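Side-chain contacts in malonyl CoA:acyl carrier protein malonyltransferase (Streptomyces coelicolor, PDB 1NM2), which probably transfers malonyl groups from malonyl-CoA to the holo acyl carrier protein in fatty acid biosynthesis: residues R121-G124 / L125-E129; G199-T203 / R204-P208; V249-V252 / A253-V256; V256-D259 / L260-T264; R308-V311 / A312-T315. All coordinates share one frame; numbering follows the deposited sequence.

Contact 1 (R121-G124 / L125-E129); sequences RRRG and LAMAE. With ACY (acetic acid), chain D.
From R121 to A128 the backbone is unbroken alpha-helix: the carbonyls of R121, R122, R123 and G124 each take the N-H four residues on, as in L125 N to R121 O at 3.1 Å. Two arginines exploit the same spacing differently. R121 bends at chi2 and chi3, and this folding brings its guanidinium against the leucine fork. L125 CD1 lies over one face, toward the rim and 3.6 Å from R121 NE, while L125 CD2 comes within 3.8 Å of R121 NH1. Replacing R121 with alanine would probably take the guanidinium from beside the L125 methyls and leave the carbonyl of S58 without the N-H of NH1. R123 instead extends from CG to NE. M127 SD sits over one face of its guanidinium, 3.5 Å from R123 NH1, and acetate meets the edge: OXT is gripped by R123 NH1 at 2.8 Å and by R123 NH2 at 3.2 Å. The acetate mimics a malonyl group, so the grip is consistent with R123 receiving the malonyl carboxylate. Further bonds to Q61 and S98 hold its guanidinium in one rotation. Around this part of helix 113-132, helix 57-75 packs on L125, M127 and A128, and helix 207-217 on R122, R123 and A126.

Contact 2 (G199-T203 / R204-P208); sequences GAFHT and RHMAP. With ACY (acetic acid), chain D.
T203 and H205 form the tight part of this turn, where the loop after strand 189-194 winds through a short 3-10 segment into helix 207-217. T203 OG1 stands between its own backbone N and carbonyl carbon (chi1 73°), a position from which it serves several partners. It donates to A200 O at 2.7 Å, accepts the backbone N-H of H205 at 3.1 Å, and has a weak third bond, 3.5 Å long, from H205 ND1 at the imidazole edge. With a valine in place of T203, the carbonyl of A200 and the N-H of H205 would probably lose their shared partner and the H205 ring would be freer to turn. The turn is closed by M206 N to T203 O, 2.9 Å, with the donor 41° out of the carbonyl plane. M206, bent at chi2 and chi3, then brings SD to the edge of the F201 ring, 3.7 Å from CD2, a Met-aromatic contact. The solvent side is looser: R204 stretches out, its guanidinium meeting H205 CE1 over one face, and A207 is exposed. H202 points away from all this. Its NE2 is hydrogen-bonded to S98 OG and only weakly to acetate OXT, at 3.2 Å. The chemistry implies that one buried hydroxyl orders the backbone beside a histidine that, as in related acyltransferases, probably pairs with the nucleophilic serine.

Contact 3 (V249-V252 / A253-V256); sequences VGQV and ANPV
G250 and A253 meet through the backbone, A253 N donating to G250 O at 3.0 Å as the chain leaves helix 241-251. One residue on, N254 N reaches Q251 O at 3.2 Å, but the donor stands 76° out of the carbonyl plane, so this bond comes down almost on the face of the peptide group. Beside it the side chains of Q251 and N254 cross at about a right angle. CB of N254 rests against the amide end of Q251, and the two amide planes are turned 52° apart. N254 ND2 bends back to its own neighbour, A253 O, in a weak bond of 3.3 Å. The N254 N to Q251 O bond closes a type I beta turn from Q251 to N254, with V252 and A253 at its corners, which carries the chain from the helix toward strand 256-257. A chi1 of -57° puts V252 CG2 between its backbone N and carbonyl carbon, 3.2 Å from A253 N. Farther out, V252 is packed by V210 and L213 of helix 207-217 and by R123 and M127 of helix 113-132. V256 is tied by backbone bonds to A161 and V163. H202 ND1 bonds to the carbonyl of N254 and weakly to that of Q251.

Contact 4 (V256-D259 / L260-T264); sequences VRWD and LCMET
R257 curls back over L260. CB lies 3.9 Å from L260 CD1, and CG passes the same methyl slightly farther off. Bends at chi2 and chi3 then swing the head round. NE donates to D259 OD2 at 2.8 Å, the acceptor tilted 26° from the guanidinium plane. CZ comes 3.5 Å from L260 CD1, which stands over the centre of one guanidinium face. At the tip NH1 makes the straighter bond, 2.6 Å to the syn lone pair of D259 OD1 (163°), while NH2 lies under the same L260 methyl. The carboxylate thus takes a side-on, two-nitrogen salt bridge at the edge of a group whose face is covered by leucine, an arrangement that fixes the plane of the guanidinium. R257 is also the N-cap residue where strand 256-257 turns into helix 258-267: C261 N bonds its carbonyl at 3.3 Å, and L260 N does so weakly. W258 heads the opposite way. C261 CB makes a CH-pi contact over its six-membered ring, 26° off the normal, and M262 crosses at about a right angle, bringing SD obliquely to the five-membered ring at 4.7 Å from the centroid. L282 and L285 of helix 281-289 also pack on W258. On the outer side a water donates to D259 O (2.8 Å) and to E263 OE2, which forms a salt bridge with K266.

Contact 5 (R308-V311 / A312-T315); sequences RELV and AEHT
L310 and H314, one helical turn apart, cross obliquely near the end of helix 304-314. L310 turns its CG anti to the backbone N (chi1 -163°), and its CD1 comes 3.5 Å from H314 CD2 and 3.8 Å from H314 NE2. L310 O also lies at the ring edge, in its plane, 3.3 Å from H314 CD2, so the methyl and the carbonyl of L310 both neighbour that carbon; the polar anchor of the ring is ND1, bonded to T271 OG1. V311 and T315 form a second oblique pair, although the modelled place of the threonine methyl is doubtful. E313 is oriented differently. Its CG stands between its own N and carbonyl carbon (chi1 63°), 3.3 Å from E309 O and 3.4 Å from L310 O, and the rest of the chain is extended. Behind the side chains the helix is still regular, A312 N meeting R308 O at 2.9 Å in a nearly straight bond (173°) and E313 N meeting E309 O. The apolar flank packs the C-terminal helix on the parallel sheet, L310 and V311 touching I274 of strand 272-275 and L310 also L296 of strand 294-297. The carboxylates of E309 and E313 remain 6.6 Å apart from OE1 to OE2, so their mutual repulsion is probably mild, and E313 has a weak, long ion pair with K294. Chemically, the contact divides into a buried leucine-histidine flank with a polar anchor and a charged, solvent-facing one.

In the fold
Contacts 1, 2 and 3 gather round the acetate pocket, contact 2 being the most buried of them, and they touch one another: M127 packs on F201, R123 on V252, and the turn of contact 3 accepts bonds from H202. Their chemistry mixes directed polar bonds with methionine packing: an anion-gripping arginine, a shared hydroxyl and presented carbonyls. Contact 4 shares V256 with contact 3 and carries the chain into helix 258-267, its aromatic and sulfur packing buried and its salt bridge only partly so. Contact 5 stands apart, about 36 Å from contact 1 between centres, across the chain's centre, where leucine and valine join the last helix to the parallel sheet and carboxylates face solvent.

Contact 1 (R121-G124 / L125-E129)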
loop_
_atom_site.group_PDB
_atom_site.type_symbol
_atom_site.label_atom_id
_atom_site.label_comp_id
_atom_site.label_asym_id
_atom_site.label_seq_id
_atom_site.Cartn_x
_atom_site.Cartn_y
_atom_site.Cartn_z
ATOM N N ARG A 121 2.154 5.540 -11.509
ATOM C CA ARG A 121 3.271 6.416 -11.863
ATOM C C ARG A 121 2.709 7.834 -11.681
ATOM O O ARG A 121 3.348 8.700 -11.094
ATOM C CB ARG A 121 3.667 6.209 -13.332
ATOM C CG ARG A 121 5.134 6.485 -13.709
ATOM C CD ARG A 121 5.800 7.616 -12.942
ATOM N NE ARG A 121 6.793 8.315 -13.759
ATOM C CZ ARG A 121 7.921 8.847 -13.293
ATOM N NH1 ARG A 121 8.223 8.762 -12.004
ATOM N NH2 ARG A 121 8.744 9.485 -14.117
ATOM N N ARG A 122 1.496 8.053 -12.187
ATOM C CA ARG A 122 0.835 9.353 -12.069
ATOM C C ARG A 122 0.483 9.640 -10.608
ATOM O O ARG A 122 0.546 10.783 -10.154
ATOM C CB ARG A 122 -0.439 9.381 -12.920
ATOM C CG ARG A 122 -0.184 9.294 -14.416
ATOM C CD ARG A 122 0.547 10.536 -14.910
ATOM N NE ARG A 122 0.961 10.425 -16.306
ATOM C CZ ARG A 122 1.489 11.426 -17.004
ATOM N NH1 ARG A 122 1.660 12.614 -16.431
ATOM N NH2 ARG A 122 1.852 11.241 -18.268
ATOM N N ARG A 123 0.105 8.598 -9.878
ATOM C CA ARG A 123 -0.237 8.746 -8.470
ATOM C C ARG A 123 0.968 9.306 -7.720
ATOM O O ARG A 123 0.853 10.292 -6.988
ATOM C CB ARG A 123 -0.625 7.387 -7.870
ATOM C CG ARG A 123 -1.128 7.436 -6.418
ATOM C CD ARG A 123 -1.426 6.024 -5.918
ATOM N NE ARG A 123 -2.192 5.988 -4.677
ATOM C CZ ARG A 123 -1.669 6.042 -3.455
ATOM N NH1 ARG A 123 -0.356 6.141 -3.286
ATOM N NH2 ARG A 123 -2.467 5.978 -2.395
ATOM N N GLY A 124 2.121 8.674 -7.912
ATOM C CA GLY A 124 3.334 9.106 -7.236
ATOM C C GLY A 124 3.796 10.511 -7.580
ATOM O O GLY A 124 4.228 11.259 -6.704
ATOM N N LEU A 125 3.727 10.865 -8.859
ATOM C CA LEU A 125 4.126 12.193 -9.298
ATOM C C LEU A 125 3.158 13.229 -8.733
ATOM O O LEU A 125 3.583 14.249 -8.203
ATOM C CB LEU A 125 4.132 12.269 -10.829
ATOM C CG LEU A 125 5.197 11.437 -11.559
ATOM C CD1 LEU A 125 4.839 11.305 -13.028
ATOM C CD2 LEU A 125 6.564 12.092 -11.394
ATOM N N ALA A 126 1.858 12.953 -8.830
ATOM C CA ALA A 126 0.838 13.877 -8.339
ATOM C C ALA A 126 0.947 14.162 -6.850
ATOM O O ALA A 126 0.779 15.303 -6.420
ATOM C CB ALA A 126 -0.564 13.339 -8.662
ATOM N N MET A 127 1.207 13.126 -6.058
ATOM C CA MET A 127 1.330 13.301 -4.613
ATOM C C MET A 127 2.626 14.039 -4.262
ATOM O O MET A 127 2.676 14.798 -3.299
ATOM C CB MET A 127 1.254 11.935 -3.915
ATOM C CG MET A 127 -0.136 11.292 -4.043
ATOM S SD MET A 127 -0.316 9.635 -3.349
ATOM C CE MET A 127 -0.518 10.040 -1.612
ATOM N N ALA A 128 3.669 13.829 -5.058
ATOM C CA ALA A 128 4.933 14.518 -4.818
ATOM C C ALA A 128 4.710 16.007 -5.067
ATOM O O ALA A 128 5.101 16.851 -4.257
ATOM C CB ALA A 128 6.011 13.987 -5.751
ATOM N N GLU A 129 4.060 16.317 -6.186
ATOM C CA GLU A 129 3.777 17.698 -6.567
ATOM C C GLU A 129 2.892 18.406 -5.539
ATOM O O GLU A 129 3.125 19.568 -5.199
ATOM C CB GLU A 129 3.110 17.730 -7.944
ATOM C CG GLU A 129 4.031 17.284 -9.061
ATOM C CD GLU A 129 3.374 17.336 -10.427
ATOM O OE1 GLU A 129 4.113 17.340 -11.431
ATOM O OE2 GLU A 129 2.126 17.363 -10.505
HETATM C C ACY D . 1.057 6.661 0.192
HETATM O O ACY D . 2.288 6.732 -0.222
HETATM O OXT ACY D . -0.001 6.678 -0.524
HETATM C CH3 ACY D . 0.927 6.537 1.701
#

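Contact 2 (G199-T203 / R204-P208)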
loop_
_atom_site.group_PDB
_atom_site.type_symbol
_atom_site.label_atom_id
_atom_site.label_comp_id
_atom_site.label_asym_id
_atom_site.label_seq_id
_atom_site.Cartn_x
_atom_site.Cartn_y
_atom_site.Cartn_z
ATOM N N GLY A 199 5.066 14.450 2.194
ATOM C CA GLY A 199 4.038 15.307 2.753
ATOM C C GLY A 199 2.913 14.606 3.488
ATOM O O GLY A 199 3.009 13.429 3.832
ATOM N N ALA A 200 1.841 15.353 3.733
ATOM C CA ALA A 200 0.682 14.833 4.436
ATOM C C ALA A 200 -0.209 14.019 3.505
ATOM O O ALA A 200 -1.294 14.460 3.128
ATOM C CB ALA A 200 -0.111 15.987 5.050
ATOM N N PHE A 201 0.257 12.829 3.131
ATOM C CA PHE A 201 -0.525 11.960 2.260
ATOM C C PHE A 201 -1.772 11.570 3.037
ATOM O O PHE A 201 -1.768 11.594 4.268
ATOM C CB PHE A 201 0.273 10.701 1.908
ATOM C CG PHE A 201 1.562 10.976 1.185
ATOM C CD1 PHE A 201 2.631 10.092 1.290
ATOM C CD2 PHE A 201 1.704 12.104 0.384
ATOM C CE1 PHE A 201 3.828 10.329 0.608
ATOM C CE2 PHE A 201 2.893 12.350 -0.302
ATOM C CZ PHE A 201 3.958 11.458 -0.187
ATOM N N HIS A 202 -2.833 11.231 2.314
ATOM C CA HIS A 202 -4.096 10.825 2.909
ATOM C C HIS A 202 -4.789 11.885 3.757
ATOM O O HIS A 202 -5.415 11.578 4.771
ATOM C CB HIS A 202 -3.889 9.530 3.691
ATOM C CG HIS A 202 -3.417 8.401 2.827
ATOM N ND1 HIS A 202 -4.217 7.823 1.867
ATOM C CD2 HIS A 202 -2.195 7.831 2.694
ATOM C CE1 HIS A 202 -3.507 6.950 1.172
ATOM N NE2 HIS A 202 -2.277 6.937 1.653
ATOM N N THR A 203 -4.679 13.133 3.306
ATOM C CA THR A 203 -5.314 14.282 3.951
ATOM C C THR A 203 -5.741 15.226 2.827
ATOM O O THR A 203 -5.377 15.027 1.659
ATOM C CB THR A 203 -4.346 15.066 4.869
ATOM O OG1 THR A 203 -3.417 15.800 4.060
ATOM C CG2 THR A 203 -3.597 14.125 5.796
ATOM N N ARG A 204 -6.506 16.255 3.182
ATOM C CA ARG A 204 -6.985 17.233 2.212
ATOM C C ARG A 204 -5.826 17.925 1.503
ATOM O O ARG A 204 -6.012 18.558 0.458
ATOM C CB ARG A 204 -7.843 18.293 2.907
ATOM C CG ARG A 204 -7.056 19.203 3.840
ATOM C CD ARG A 204 -7.883 20.410 4.268
ATOM N NE ARG A 204 -7.083 21.378 5.013
ATOM C CZ ARG A 204 -6.518 21.128 6.190
ATOM N NH1 ARG A 204 -6.666 19.939 6.761
ATOM N NH2 ARG A 204 -5.796 22.067 6.794
ATOM N N HIS A 205 -4.632 17.831 2.078
ATOM C CA HIS A 205 -3.479 18.452 1.449
ATOM C C HIS A 205 -3.167 17.791 0.108
ATOM O O HIS A 205 -2.391 18.323 -0.679
ATOM C CB HIS A 205 -2.259 18.395 2.377
ATOM C CG HIS A 205 -2.295 19.414 3.474
ATOM N ND1 HIS A 205 -2.537 19.086 4.792
ATOM C CD2 HIS A 205 -2.164 20.761 3.440
ATOM C CE1 HIS A 205 -2.556 20.188 5.521
ATOM N NE2 HIS A 205 -2.333 21.218 4.724
ATOM N N MET A 206 -3.785 16.637 -0.147
ATOM C CA MET A 206 -3.589 15.907 -1.406
ATOM C C MET A 206 -4.711 16.194 -2.405
ATOM O O MET A 206 -4.792 15.551 -3.455
ATOM C CB MET A 206 -3.530 14.394 -1.152
ATOM C CG MET A 206 -2.265 13.911 -0.451
ATOM S SD MET A 206 -0.762 14.266 -1.397
ATOM C CE MET A 206 -0.113 15.630 -0.445
ATOM N N ALA A 207 -5.576 17.151 -2.074
ATOM C CA ALA A 207 -6.691 17.512 -2.943
ATOM C C ALA A 207 -6.257 17.727 -4.390
ATOM O O ALA A 207 -6.910 17.241 -5.314
ATOM C CB ALA A 207 -7.406 18.776 -2.412
ATOM N N PRO A 208 -5.150 18.460 -4.611
ATOM C CA PRO A 208 -4.711 18.675 -5.993
ATOM C C PRO A 208 -4.226 17.387 -6.658
ATOM O O PRO A 208 -4.199 17.293 -7.882
ATOM C CB PRO A 208 -3.610 19.730 -5.852
ATOM C CG PRO A 208 -3.060 19.476 -4.493
ATOM C CD PRO A 208 -4.288 19.190 -3.661
HETATM C C ACY D . 1.057 6.661 0.192
HETATM O O ACY D . 2.288 6.732 -0.222
HETATM O OXT ACY D . -0.001 6.678 -0.524
HETATM C CH3 ACY D . 0.927 6.537 1.701
#

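Contact 3 (V249-V252 / A253-V256)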
loop_
_atom_site.group_PDB
_atom_site.type_symbol
_atom_site.label_atom_id
_atom_site.label_comp_id
_atom_site.label_asym_id
_atom_site.label_seq_id
_atom_site.Cartn_x
_atom_site.Cartn_y
_atom_site.Cartn_z
ATOM N N VAL A 249 -8.692 6.731 -6.633
ATOM C CA VAL A 249 -8.392 8.129 -6.921
ATOM C C VAL A 249 -8.608 9.026 -5.703
ATOM O O VAL A 249 -7.798 9.909 -5.423
ATOM C CB VAL A 249 -9.256 8.649 -8.086
ATOM C CG1 VAL A 249 -8.938 10.114 -8.365
ATOM C CG2 VAL A 249 -9.008 7.806 -9.333
ATOM N N GLY A 250 -9.698 8.787 -4.983
ATOM C CA GLY A 250 -10.004 9.580 -3.805
ATOM C C GLY A 250 -9.149 9.264 -2.591
ATOM O O GLY A 250 -8.887 10.153 -1.783
ATOM N N GLN A 251 -8.705 8.012 -2.466
ATOM C CA GLN A 251 -7.893 7.585 -1.326
ATOM C C GLN A 251 -6.600 8.356 -1.090
ATOM O O GLN A 251 -6.079 8.347 0.023
ATOM C CB GLN A 251 -7.547 6.086 -1.418
ATOM C CG GLN A 251 -8.565 5.152 -0.758
ATOM C CD GLN A 251 -8.875 5.540 0.680
ATOM O OE1 GLN A 251 -8.014 5.465 1.572
ATOM N NE2 GLN A 251 -10.105 5.966 0.913
ATOM N N VAL A 252 -6.066 9.015 -2.113
ATOM C CA VAL A 252 -4.827 9.761 -1.909
ATOM C C VAL A 252 -5.063 10.881 -0.896
ATOM O O VAL A 252 -4.116 11.378 -0.279
ATOM C CB VAL A 252 -4.282 10.378 -3.228
ATOM C CG1 VAL A 252 -4.071 9.280 -4.273
ATOM C CG2 VAL A 252 -5.225 11.451 -3.739
ATOM N N ALA A 253 -6.328 11.263 -0.717
ATOM C CA ALA A 253 -6.670 12.332 0.223
ATOM C C ALA A 253 -7.558 11.892 1.390
ATOM O O ALA A 253 -8.041 12.726 2.166
ATOM C CB ALA A 253 -7.334 13.483 -0.527
ATOM N N ASN A 254 -7.774 10.588 1.514
ATOM C CA ASN A 254 -8.603 10.043 2.586
ATOM C C ASN A 254 -7.770 9.113 3.472
ATOM O O ASN A 254 -6.845 8.458 2.999
ATOM C CB ASN A 254 -9.777 9.240 2.002
ATOM C CG ASN A 254 -10.955 10.112 1.587
ATOM O OD1 ASN A 254 -11.827 9.664 0.839
ATOM N ND2 ASN A 254 -11.003 11.341 2.083
ATOM N N PRO A 255 -8.099 9.039 4.772
ATOM C CA PRO A 255 -7.370 8.172 5.711
ATOM C C PRO A 255 -7.360 6.702 5.266
ATOM O O PRO A 255 -8.305 6.231 4.630
ATOM C CB PRO A 255 -8.147 8.350 7.014
ATOM C CG PRO A 255 -8.650 9.770 6.916
ATOM C CD PRO A 255 -9.124 9.834 5.477
ATOM N N VAL A 256 -6.293 5.984 5.608
ATOM C CA VAL A 256 -6.179 4.566 5.276
ATOM C C VAL A 256 -6.699 3.764 6.471
ATOM O O VAL A 256 -6.055 3.709 7.519
ATOM C CB VAL A 256 -4.707 4.151 5.012
ATOM C CG1 VAL A 256 -4.611 2.640 4.861
ATOM C CG2 VAL A 256 -4.176 4.837 3.747
#

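Contact 4 (V256-D259 / L260-T264)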
loop_
_atom_site.group_PDB
_atom_site.type_symbol
_atom_site.label_atom_id
_atom_site.label_comp_id
_atom_site.label_asym_id
_atom_site.label_seq_id
_atom_site.Cartn_x
_atom_site.Cartn_y
_atom_site.Cartn_z
ATOM N N VAL A 256 -6.293 5.984 5.608
ATOM C CA VAL A 256 -6.179 4.566 5.276
ATOM C C VAL A 256 -6.699 3.764 6.471
ATOM O O VAL A 256 -6.055 3.709 7.519
ATOM C CB VAL A 256 -4.707 4.151 5.012
ATOM C CG1 VAL A 256 -4.611 2.640 4.861
ATOM C CG2 VAL A 256 -4.176 4.837 3.747
ATOM N N ARG A 257 -7.868 3.150 6.319
ATOM C CA ARG A 257 -8.432 2.363 7.404
ATOM C C ARG A 257 -8.065 0.897 7.255
ATOM O O ARG A 257 -8.925 0.054 6.985
ATOM C CB ARG A 257 -9.956 2.522 7.452
ATOM C CG ARG A 257 -10.402 3.931 7.841
ATOM C CD ARG A 257 -9.773 4.351 9.167
ATOM N NE ARG A 257 -10.197 3.493 10.268
ATOM C CZ ARG A 257 -11.407 3.525 10.821
ATOM N NH1 ARG A 257 -11.708 2.702 11.820
ATOM N NH2 ARG A 257 -12.313 4.392 10.387
ATOM N N TRP A 258 -6.783 0.598 7.430
ATOM C CA TRP A 258 -6.311 -0.776 7.318
ATOM C C TRP A 258 -6.897 -1.601 8.458
ATOM O O TRP A 258 -7.060 -2.818 8.339
ATOM C CB TRP A 258 -4.782 -0.837 7.359
ATOM C CG TRP A 258 -4.268 -2.211 7.042
ATOM C CD1 TRP A 258 -3.630 -3.072 7.891
ATOM C CD2 TRP A 258 -4.414 -2.905 5.801
ATOM N NE1 TRP A 258 -3.373 -4.267 7.254
ATOM C CE2 TRP A 258 -3.841 -4.189 5.968
ATOM C CE3 TRP A 258 -4.977 -2.569 4.562
ATOM C CZ2 TRP A 258 -3.814 -5.138 4.939
ATOM C CZ3 TRP A 258 -4.952 -3.512 3.538
ATOM C CH2 TRP A 258 -4.371 -4.783 3.735
ATOM N N ASP A 259 -7.222 -0.930 9.562
ATOM C CA ASP A 259 -7.819 -1.606 10.707
ATOM C C ASP A 259 -9.132 -2.274 10.284
ATOM O O ASP A 259 -9.392 -3.439 10.606
ATOM C CB ASP A 259 -8.095 -0.605 11.843
ATOM C CG ASP A 259 -9.076 0.487 11.445
ATOM O OD1 ASP A 259 -9.961 0.811 12.267
ATOM O OD2 ASP A 259 -8.962 1.032 10.322
ATOM N N LEU A 260 -9.954 -1.531 9.551
ATOM C CA LEU A 260 -11.238 -2.043 9.087
ATOM C C LEU A 260 -11.068 -3.124 8.027
ATOM O O LEU A 260 -11.906 -4.012 7.898
ATOM C CB LEU A 260 -12.091 -0.898 8.538
ATOM C CG LEU A 260 -12.463 0.135 9.609
ATOM C CD1 LEU A 260 -13.289 1.257 8.999
ATOM C CD2 LEU A 260 -13.229 -0.563 10.724
ATOM N N CYS A 261 -9.992 -3.042 7.256
ATOM C CA CYS A 261 -9.748 -4.048 6.239
ATOM C C CYS A 261 -9.505 -5.390 6.938
ATOM O O CYS A 261 -10.019 -6.424 6.506
ATOM C CB CYS A 261 -8.544 -3.656 5.378
ATOM S SG CYS A 261 -8.869 -2.252 4.276
ATOM N N MET A 262 -8.732 -5.373 8.020
ATOM C CA MET A 262 -8.453 -6.603 8.758
ATOM C C MET A 262 -9.711 -7.125 9.444
ATOM O O MET A 262 -9.893 -8.335 9.561
ATOM C CB MET A 262 -7.324 -6.394 9.785
ATOM C CG MET A 262 -5.926 -6.228 9.145
ATOM S SD MET A 262 -4.519 -6.370 10.287
ATOM C CE MET A 262 -4.672 -4.830 11.203
ATOM N N GLU A 263 -10.575 -6.216 9.898
ATOM C CA GLU A 263 -11.831 -6.613 10.532
ATOM C C GLU A 263 -12.669 -7.367 9.496
ATOM O O GLU A 263 -13.331 -8.355 9.805
ATOM C CB GLU A 263 -12.615 -5.387 11.014
ATOM C CG GLU A 263 -12.031 -4.693 12.232
ATOM C CD GLU A 263 -11.994 -5.600 13.449
ATOM O OE1 GLU A 263 -13.020 -6.261 13.726
ATOM O OE2 GLU A 263 -10.943 -5.649 14.127
ATOM N N THR A 264 -12.635 -6.885 8.259
ATOM C CA THR A 264 -13.376 -7.516 7.176
ATOM C C THR A 264 -12.789 -8.893 6.850
ATOM O O THR A 264 -13.531 -9.836 6.556
ATOM C CB THR A 264 -13.377 -6.608 5.930
ATOM O OG1 THR A 264 -14.244 -5.494 6.175
ATOM C CG2 THR A 264 -13.853 -7.357 4.693
HETATM O O HOH W 1 -8.198 -4.511 12.929
#

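Contact 5 (R308-V311 / A312-T315)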
loop_
_atom_site.group_PDB
_atom_site.type_symbol
_atom_site.label_atom_id
_atom_site.label_comp_id
_atom_site.label_asym_id
_atom_site.label_seq_id
_atom_site.Cartn_x
_atom_site.Cartn_y
_atom_site.Cartn_z
ATOM N N ARG A 308 3.602 -21.531 -2.075
ATOM C CA ARG A 308 2.796 -22.453 -2.873
ATOM C C ARG A 308 2.085 -23.464 -1.973
ATOM O O ARG A 308 0.925 -23.807 -2.208
ATOM C CB ARG A 308 3.669 -23.206 -3.876
ATOM C CG ARG A 308 4.481 -22.331 -4.812
ATOM C CD ARG A 308 5.425 -23.199 -5.641
ATOM N NE ARG A 308 6.485 -22.422 -6.284
ATOM C CZ ARG A 308 6.288 -21.559 -7.273
ATOM N NH1 ARG A 308 5.065 -21.356 -7.746
ATOM N NH2 ARG A 308 7.314 -20.892 -7.785
ATOM N N GLU A 309 2.784 -23.940 -0.946
ATOM C CA GLU A 309 2.195 -24.906 -0.022
ATOM C C GLU A 309 1.013 -24.266 0.691
ATOM O O GLU A 309 -0.050 -24.874 0.838
ATOM C CB GLU A 309 3.221 -25.352 1.021
ATOM C CG GLU A 309 4.546 -25.811 0.445
ATOM C CD GLU A 309 5.525 -26.232 1.522
ATOM O OE1 GLU A 309 5.728 -25.460 2.487
ATOM O OE2 GLU A 309 6.096 -27.336 1.401
ATOM N N LEU A 310 1.207 -23.029 1.135
ATOM C CA LEU A 310 0.163 -22.304 1.839
ATOM C C LEU A 310 -1.026 -22.080 0.909
ATOM O O LEU A 310 -2.180 -22.230 1.314
ATOM C CB LEU A 310 0.705 -20.966 2.340
ATOM C CG LEU A 310 -0.120 -20.262 3.419
ATOM C CD1 LEU A 310 -0.359 -21.214 4.591
ATOM C CD2 LEU A 310 0.618 -19.012 3.882
ATOM N N VAL A 311 -0.743 -21.722 -0.339
ATOM C CA VAL A 311 -1.804 -21.504 -1.310
ATOM C C VAL A 311 -2.604 -22.793 -1.483
ATOM O O VAL A 311 -3.822 -22.799 -1.339
ATOM C CB VAL A 311 -1.238 -21.069 -2.687
ATOM C CG1 VAL A 311 -2.335 -21.075 -3.732
ATOM C CG2 VAL A 311 -0.645 -19.678 -2.584
ATOM N N ALA A 312 -1.906 -23.885 -1.771
ATOM C CA ALA A 312 -2.550 -25.177 -1.974
ATOM C C ALA A 312 -3.512 -25.589 -0.856
ATOM O O ALA A 312 -4.617 -26.059 -1.128
ATOM C CB ALA A 312 -1.487 -26.257 -2.165
ATOM N N GLU A 313 -3.105 -25.414 0.399
ATOM C CA GLU A 313 -3.959 -25.817 1.512
ATOM C C GLU A 313 -5.033 -24.812 1.924
ATOM O O GLU A 313 -5.847 -25.100 2.801
ATOM C CB GLU A 313 -3.106 -26.176 2.732
ATOM C CG GLU A 313 -2.292 -25.034 3.297
ATOM C CD GLU A 313 -1.677 -25.375 4.644
ATOM O OE1 GLU A 313 -2.444 -25.664 5.589
ATOM O OE2 GLU A 313 -0.430 -25.354 4.761
ATOM N N HIS A 314 -5.050 -23.642 1.296
ATOM C CA HIS A 314 -6.042 -22.630 1.644
ATOM C C HIS A 314 -6.905 -22.163 0.475
ATOM O O HIS A 314 -7.735 -21.270 0.631
ATOM C CB HIS A 314 -5.348 -21.432 2.295
ATOM C CG HIS A 314 -4.906 -21.686 3.702
ATOM N ND1 HIS A 314 -5.760 -21.583 4.779
ATOM C CD2 HIS A 314 -3.708 -22.065 4.207
ATOM C CE1 HIS A 314 -5.107 -21.886 5.888
ATOM N NE2 HIS A 314 -3.860 -22.183 5.568
ATOM N N THR A 315 -6.714 -22.771 -0.692
ATOM C CA THR A 315 -7.492 -22.409 -1.870
ATOM C C THR A 315 -8.375 -23.576 -2.323
ATOM O O THR A 315 -8.290 -24.047 -3.458
ATOM C CB THR A 315 -6.576 -21.975 -3.042
ATOM O OG1 THR A 315 -7.384 -21.607 -4.166
ATOM C CG2 THR A 315 -5.644 -23.106 -3.449
#